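Local coordinates for protein D-galactonate dehydratase family member RspA (Pantoea ananatis, PDB 3T6C) that dehydrates D-gluconate to 2-dehydro-3-deoxy-D-gluconate at a low rate in vitro, with one magnesium ion per subunit, at residues I215-E220 / H248-P253; M285-S290 / L314-R319. One frame throughout, in Å; residues are numbered along the deposited sequence. Where two conformers were deposited one is given.

Both contacts are buried, and both belong to the enolase-like C-terminal barrel domain. Interaction 1 sets the start of helix 219-237 against the loop that follows the next barrel strand, 242-246, and leads into helix 253-262; interaction 2 sets helix 283-289 against the chain that enters strand 317-318, reaching past strand 294-296. An arginine carries each of them. In 215-220 / 248-253 it lies over an aromatic face and reaches the backbone through water, whereas in 285-290 / 314-319 it meets a carboxylate directly. Each contact has one segment running into the gluconate pocket, at His-248 and at Arg-319. The centres of interactions 1 and 2 are 19 Å apart, and the two do not touch.

Interaction 1 (I215-E220 / H248-P253); sequences IYFDPE and HERITP. With GCO (D-gluconic acid), chain D; EDO (1,2-ethanediol), chain G.
Water 1 bridges Arg-250 and Ile-215: lying in the guanidinium plane, it accepts from Arg-250 NH1 at 2.8 Å and donates to Ile-215 O at 2.9 Å. The same NH1 sits 3.3 Å above the ring plane of Phe-217, over its centre, and Arg-250 CZ lies only 6° off the ring normal, a cation-pi contact. Ring and guanidinium are not stacked flat, since their planes stand 68° apart, and the bend at chi2 (-71°) of the arginine carries CD over the same ring in an off-centre CH-pi contact. Phenylalanine suits this place because its face takes both the charge and the methylene. At the ring's edge, in plane, Arg-250 O comes 3.4 Å from Phe-217 CE2. That carbonyl also touches Pro-219 CB, and Ile-251 CG2 adds apolar packing against the proline at the start of helix 219-237. Arg-250 NE bonds to the chain-terminal Pro-440 O. Two residues earlier, His-248 NE2 pairs with gluconate O4 at 2.9 Å; this histidine probably acts as a proton donor or acceptor. With all three nitrogens bonded and NH1 set over the ring face, the buried guanidinium has little freedom to rotate.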
loop_
_atom_site.group_PDB
_atom_site.type_symbol
_atom_site.label_atom_id
_atom_site.label_comp_id
_atom_site.label_asym_id
_atom_site.label_seq_id
_atom_site.Cartn_x
_atom_site.Cartn_y
_atom_site.Cartn_z
ATOM N N ILE A 215 -16.175 -37.748 12.637
ATOM C CA ILE A 215 -16.333 -38.179 11.261
ATOM C C ILE A 215 -15.005 -37.826 10.591
ATOM O O ILE A 215 -14.695 -36.652 10.363
ATOM C CB ILE A 215 -17.483 -37.410 10.541
ATOM C CG1 ILE A 215 -18.774 -37.459 11.385
ATOM C CG2 ILE A 215 -17.644 -37.952 9.153
ATOM C CD1 ILE A 215 -19.218 -38.861 11.782
ATOM N N TYR A 216 -14.194 -38.853 10.328
ATOM C CA TYR A 216 -12.841 -38.671 9.800
ATOM C C TYR A 216 -12.824 -38.436 8.305
ATOM O O TYR A 216 -13.627 -39.019 7.516
ATOM C CB TYR A 216 -11.968 -39.872 10.213
ATOM C CG TYR A 216 -11.545 -39.747 11.646
ATOM C CD1 TYR A 216 -12.455 -39.932 12.685
ATOM C CD2 TYR A 216 -10.253 -39.374 11.952
ATOM C CE1 TYR A 216 -12.048 -39.770 14.013
ATOM C CE2 TYR A 216 -9.838 -39.184 13.256
ATOM C CZ TYR A 216 -10.738 -39.394 14.273
ATOM O OH TYR A 216 -10.330 -39.198 15.563
ATOM N N PHE A 217 -11.917 -37.545 7.902
ATOM C CA PHE A 217 -11.719 -37.262 6.469
ATOM C C PHE A 217 -10.271 -36.945 6.264
ATOM O O PHE A 217 -9.567 -36.714 7.249
ATOM C CB PHE A 217 -12.613 -36.118 6.009
ATOM C CG PHE A 217 -12.128 -34.758 6.465
ATOM C CD1 PHE A 217 -12.231 -34.380 7.805
ATOM C CD2 PHE A 217 -11.582 -33.877 5.543
ATOM C CE1 PHE A 217 -11.770 -33.103 8.240
ATOM C CE2 PHE A 217 -11.141 -32.604 5.939
ATOM C CZ PHE A 217 -11.234 -32.202 7.287
ATOM N N ASP A 218 -9.789 -36.986 5.009
ATOM C CA ASP A 218 -8.388 -36.742 4.733
ATOM C C ASP A 218 -8.334 -35.547 3.783
ATOM O O ASP A 218 -8.594 -35.710 2.575
ATOM C CB ASP A 218 -7.737 -37.992 4.135
ATOM C CG ASP A 218 -6.228 -37.819 3.928
ATOM O OD1 ASP A 218 -5.778 -36.737 3.553
ATOM O OD2 ASP A 218 -5.450 -38.713 4.244
ATOM N N PRO A 219 -7.921 -34.384 4.297
ATOM C CA PRO A 219 -7.866 -33.201 3.435
ATOM C C PRO A 219 -6.927 -33.349 2.246
ATOM O O PRO A 219 -7.243 -32.741 1.229
ATOM C CB PRO A 219 -7.349 -32.080 4.344
ATOM C CG PRO A 219 -7.134 -32.653 5.700
ATOM C CD PRO A 219 -7.484 -34.126 5.692
ATOM N N GLU A 220 -5.804 -34.037 2.396
ATOM C CA GLU A 220 -4.826 -34.162 1.324
ATOM C C GLU A 220 -5.397 -35.062 0.238
ATOM O O GLU A 220 -5.319 -34.732 -0.959
ATOM C CB GLU A 220 -3.510 -34.724 1.856
ATOM C CG GLU A 220 -2.636 -33.598 2.499
ATOM C CD GLU A 220 -2.901 -33.401 3.945
ATOM O OE1 GLU A 220 -3.542 -34.330 4.544
ATOM O OE2 GLU A 220 -2.421 -32.337 4.508
ATOM N N HIS A 248 -15.830 -26.237 0.924
ATOM C CA HIS A 248 -16.445 -26.297 2.276
ATOM C C HIS A 248 -15.429 -26.214 3.403
ATOM O O HIS A 248 -15.476 -26.976 4.373
ATOM C CB HIS A 248 -17.298 -27.561 2.413
ATOM C CG HIS A 248 -18.490 -27.412 3.324
ATOM N ND1 HIS A 248 -18.384 -27.404 4.700
ATOM C CD2 HIS A 248 -19.813 -27.322 3.047
ATOM C CE1 HIS A 248 -19.593 -27.306 5.237
ATOM N NE2 HIS A 248 -20.481 -27.250 4.254
ATOM N N GLU A 249 -14.475 -25.287 3.224
ATOM C CA GLU A 249 -13.400 -24.962 4.209
ATOM C C GLU A 249 -12.595 -26.195 4.696
ATOM O O GLU A 249 -12.011 -26.132 5.775
ATOM C CB GLU A 249 -13.933 -24.139 5.428
ATOM C CG GLU A 249 -15.030 -24.843 6.310
ATOM C CD GLU A 249 -15.537 -24.015 7.523
ATOM O OE1 GLU A 249 -15.093 -22.857 7.694
ATOM O OE2 GLU A 249 -16.347 -24.578 8.321
ATOM N N ARG A 250 -12.509 -27.252 3.872
ATOM C CA ARG A 250 -11.960 -28.526 4.350
ATOM C C ARG A 250 -10.467 -28.688 4.152
ATOM O O ARG A 250 -9.930 -29.756 4.441
ATOM C CB ARG A 250 -12.684 -29.696 3.668
ATOM C CG ARG A 250 -14.097 -29.884 4.147
ATOM C CD ARG A 250 -14.108 -30.427 5.554
ATOM N NE ARG A 250 -15.464 -30.716 6.075
ATOM C CZ ARG A 250 -15.870 -31.888 6.551
ATOM N NH1 ARG A 250 -15.079 -32.970 6.555
ATOM N NH2 ARG A 250 -17.104 -31.972 7.060
ATOM N N ILE A 251 -9.765 -27.667 3.658
ATOM C CA ILE A 251 -8.329 -27.801 3.384
ATOM C C ILE A 251 -7.594 -26.533 3.847
ATOM O O ILE A 251 -8.240 -25.504 4.134
ATOM C CB ILE A 251 -8.035 -28.045 1.873
ATOM C CG1 ILE A 251 -8.616 -26.909 1.033
ATOM C CG2 ILE A 251 -8.697 -29.383 1.406
ATOM C CD1 ILE A 251 -8.575 -27.216 -0.495
ATOM N N THR A 252 -6.282 -26.596 3.940
ATOM C CA THR A 252 -5.547 -25.390 4.347
ATOM C C THR A 252 -5.560 -24.330 3.247
ATOM O O THR A 252 -5.736 -24.670 2.064
ATOM C CB THR A 252 -4.058 -25.688 4.629
ATOM O OG1 THR A 252 -3.418 -26.143 3.441
ATOM C CG2 THR A 252 -3.896 -26.711 5.794
ATOM N N PRO A 253 -5.353 -23.047 3.592
ATOM C CA PRO A 253 -5.465 -22.033 2.532
ATOM C C PRO A 253 -4.505 -22.236 1.352
ATOM O O PRO A 253 -4.915 -22.094 0.187
ATOM C CB PRO A 253 -5.204 -20.707 3.286
ATOM C CG PRO A 253 -5.730 -20.985 4.738
ATOM C CD PRO A 253 -5.311 -22.466 4.961
HETATM C C1 GCO D . -24.216 -25.605 0.650
HETATM C C2 GCO D . -23.774 -25.708 2.061
HETATM C C3 GCO D . -24.597 -26.650 2.919
HETATM C C4 GCO D . -24.254 -26.479 4.385
HETATM C C5 GCO D . -25.496 -26.644 5.225
HETATM C C6 GCO D . -25.250 -26.465 6.713
HETATM O O1A GCO D . -25.408 -25.848 0.299
HETATM O O1B GCO D . -23.401 -25.112 -0.196
HETATM O O2 GCO D . -22.377 -25.837 2.094
HETATM O O3 GCO D . -24.325 -27.923 2.462
HETATM O O4 GCO D . -23.291 -27.462 4.721
HETATM O O5 GCO D . -26.431 -25.721 4.806
HETATM O O6 GCO D . -26.408 -26.578 7.516
HETATM C C1 EDO G . -13.085 -39.887 3.572
HETATM O O1 EDO G . -13.443 -41.200 3.128
HETATM C C2 EDO G . -11.738 -39.511 2.942
HETATM O O2 EDO G . -11.593 -38.071 2.914
HETATM O O HOH W 1 -15.779 -35.205 8.080
#

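Interaction 2 (M285-S290 / L314-R319); sequences MLRQQS and LIDYIR
The two terminal nitrogens of Arg-287 each hold one carboxylate oxygen of Asp-316 in a buried salt bridge. NH1 gives to Asp-316 OD1 at 2.8 Å, on the syn side though tilted out of the carboxylate plane, while NH2 gives to Asp-316 OD2 at 2.9 Å along a nearly straight bond (174°). The pair is not coplanar: the carboxylate is turned 52° against the guanidinium, so OD2, although in the plane of the guanidinium, receives its donor from above its own plane. Over one guanidinium face lies Leu-314 O, 3.3 Å above the plane and nearer the edge of the group than its middle; NE is close to that oxygen, but the angle is too poor for a hydrogen bond. Arginine suits the place because its aliphatic part is useful as well: CG packs 3.9 Å from Leu-314 CD2. Bends at chi2 and chi3 curl the chain around the Leu-314 carbonyl before the head reaches the aspartate. In the alternating strands and helices of the enolase-superfamily barrel, this ties helix 283-289 to the lead-in of strand 317-318. Backbone atoms outside the two segments hold both charged groups in place: Lys-313 O takes a further bond from NH2, and Ile-294 N, in strand 294-296, which runs parallel to 317-318, donates to OD1. On the helix side, Arg-287 O accepts from Gln-289 NE2 of a neighbouring subunit. Just past the strand, Arg-319 lines the gluconate pocket and forms a salt bridge with Glu-375.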
loop_
_atom_site.group_PDB
_atom_site.type_symbol
_atom_site.label_atom_id
_atom_site.label_comp_id
_atom_site.label_asym_id
_atom_site.label_seq_id
_atom_site.Cartn_x
_atom_site.Cartn_y
_atom_site.Cartn_z
ATOM N N MET A 285 -3.865 -13.514 -1.325
ATOM C CA MET A 285 -2.884 -14.300 -2.031
ATOM C C MET A 285 -3.512 -15.129 -3.136
ATOM O O MET A 285 -2.989 -15.207 -4.275
ATOM C CB MET A 285 -2.162 -15.206 -1.032
ATOM C CG MET A 285 -1.123 -16.071 -1.723
ATOM S SD MET A 285 -0.229 -17.095 -0.525
ATOM C CE MET A 285 0.745 -18.128 -1.630
ATOM N N LEU A 286 -4.616 -15.808 -2.813
ATOM C CA LEU A 286 -5.281 -16.620 -3.833
ATOM C C LEU A 286 -5.574 -15.814 -5.104
ATOM O O LEU A 286 -5.365 -16.322 -6.222
ATOM C CB LEU A 286 -6.575 -17.211 -3.279
ATOM C CG LEU A 286 -7.248 -18.226 -4.180
ATOM C CD1 LEU A 286 -8.051 -19.227 -3.279
ATOM C CD2 LEU A 286 -8.207 -17.624 -5.207
ATOM N N ARG A 287 -6.079 -14.589 -4.958
ATOM C CA ARG A 287 -6.518 -13.795 -6.118
ATOM C C ARG A 287 -5.361 -13.164 -6.881
ATOM O O ARG A 287 -5.572 -12.623 -7.949
ATOM C CB ARG A 287 -7.536 -12.752 -5.649
ATOM C CG ARG A 287 -8.766 -13.408 -5.035
ATOM C CD ARG A 287 -9.666 -14.050 -6.090
ATOM N NE ARG A 287 -10.560 -13.061 -6.674
ATOM C CZ ARG A 287 -11.584 -13.366 -7.465
ATOM N NH1 ARG A 287 -11.757 -14.608 -7.892
ATOM N NH2 ARG A 287 -12.475 -12.415 -7.790
ATOM N N GLN A 288 -4.143 -13.242 -6.366
ATOM C CA GLN A 288 -2.984 -12.813 -7.170
ATOM C C GLN A 288 -2.502 -13.915 -8.078
ATOM O O GLN A 288 -1.631 -13.678 -8.926
ATOM C CB GLN A 288 -1.845 -12.341 -6.258
ATOM C CG GLN A 288 -2.263 -11.142 -5.433
ATOM C CD GLN A 288 -1.162 -10.644 -4.513
ATOM O OE1 GLN A 288 -1.278 -10.694 -3.273
ATOM N NE2 GLN A 288 -0.086 -10.178 -5.106
ATOM N N GLN A 289 -3.032 -15.129 -7.879
ATOM C CA GLN A 289 -2.580 -16.358 -8.585
ATOM C C GLN A 289 -3.595 -16.980 -9.515
ATOM O O GLN A 289 -3.197 -17.546 -10.550
ATOM C CB GLN A 289 -1.961 -17.387 -7.643
ATOM C CG GLN A 289 -0.749 -16.816 -6.922
ATOM C CD GLN A 289 0.036 -17.901 -6.207
ATOM O OE1 GLN A 289 0.058 -19.074 -6.638
ATOM N NE2 GLN A 289 0.709 -17.516 -5.119
ATOM N N SER A 290 -4.834 -17.138 -9.054
ATOM C CA SER A 290 -5.836 -17.968 -9.763
ATOM C C SER A 290 -6.932 -17.162 -10.436
ATOM O O SER A 290 -7.374 -16.129 -9.912
ATOM C CB SER A 290 -6.506 -18.930 -8.793
ATOM O OG SER A 290 -7.350 -19.796 -9.561
ATOM N N LEU A 314 -12.219 -9.926 -4.100
ATOM C CA LEU A 314 -11.612 -11.204 -3.678
ATOM C C LEU A 314 -12.537 -12.376 -3.932
ATOM O O LEU A 314 -12.114 -13.520 -3.830
ATOM C CB LEU A 314 -11.169 -11.172 -2.176
ATOM C CG LEU A 314 -10.137 -10.055 -1.954
ATOM C CD1 LEU A 314 -9.752 -10.096 -0.480
ATOM C CD2 LEU A 314 -8.896 -10.189 -2.872
ATOM N N ILE A 315 -13.779 -12.083 -4.350
ATOM C CA ILE A 315 -14.758 -13.115 -4.674
ATOM C C ILE A 315 -15.552 -12.649 -5.874
ATOM O O ILE A 315 -15.533 -11.462 -6.233
ATOM C CB ILE A 315 -15.733 -13.438 -3.516
ATOM C CG1 ILE A 315 -16.535 -12.183 -3.124
ATOM C CG2 ILE A 315 -14.954 -13.911 -2.261
ATOM C CD1 ILE A 315 -17.576 -12.462 -1.987
ATOM N N ASP A 316 -16.106 -13.595 -6.590
ATOM C CA ASP A 316 -17.032 -13.301 -7.679
ATOM C C ASP A 316 -18.493 -13.508 -7.378
ATOM O O ASP A 316 -19.352 -13.011 -8.109
ATOM C CB ASP A 316 -16.605 -14.157 -8.862
ATOM C CG ASP A 316 -15.128 -14.000 -9.121
ATOM O OD1 ASP A 316 -14.358 -14.955 -8.860
ATOM O OD2 ASP A 316 -14.753 -12.859 -9.564
ATOM N N TYR A 317 -18.766 -14.247 -6.286
ATOM C CA TYR A 317 -20.142 -14.563 -5.870
ATOM C C TYR A 317 -20.221 -14.499 -4.386
ATOM O O TYR A 317 -19.414 -15.116 -3.687
ATOM C CB TYR A 317 -20.553 -16.010 -6.293
ATOM C CG TYR A 317 -20.577 -16.178 -7.808
ATOM C CD1 TYR A 317 -19.435 -16.608 -8.488
ATOM C CD2 TYR A 317 -21.716 -15.878 -8.549
ATOM C CE1 TYR A 317 -19.430 -16.724 -9.899
ATOM C CE2 TYR A 317 -21.722 -15.997 -9.967
ATOM C CZ TYR A 317 -20.591 -16.435 -10.595
ATOM O OH TYR A 317 -20.569 -16.552 -11.967
ATOM N N ILE A 318 -21.224 -13.787 -3.892
ATOM C CA ILE A 318 -21.495 -13.701 -2.447
ATOM C C ILE A 318 -22.603 -14.719 -2.138
ATOM O O ILE A 318 -23.632 -14.810 -2.811
ATOM C CB ILE A 318 -21.836 -12.232 -2.053
ATOM C CG1 ILE A 318 -22.043 -12.136 -0.535
ATOM C CG2 ILE A 318 -23.120 -11.750 -2.686
ATOM C CD1 ILE A 318 -20.779 -12.476 0.275
ATOM N N ARG A 319 -22.289 -15.563 -1.156
ATOM C CA ARG A 319 -23.055 -16.766 -0.788
ATOM C C ARG A 319 -23.967 -16.693 0.426
ATOM O O ARG A 319 -24.376 -17.746 0.952
ATOM C CB ARG A 319 -22.125 -17.994 -0.677
ATOM C CG ARG A 319 -21.467 -18.384 -2.010
ATOM C CD ARG A 319 -22.407 -19.330 -2.795
ATOM N NE ARG A 319 -22.701 -20.542 -2.009
ATOM C CZ ARG A 319 -23.871 -21.207 -2.032
ATOM N NH1 ARG A 319 -24.949 -20.750 -2.706
ATOM N NH2 ARG A 319 -24.000 -22.351 -1.345
#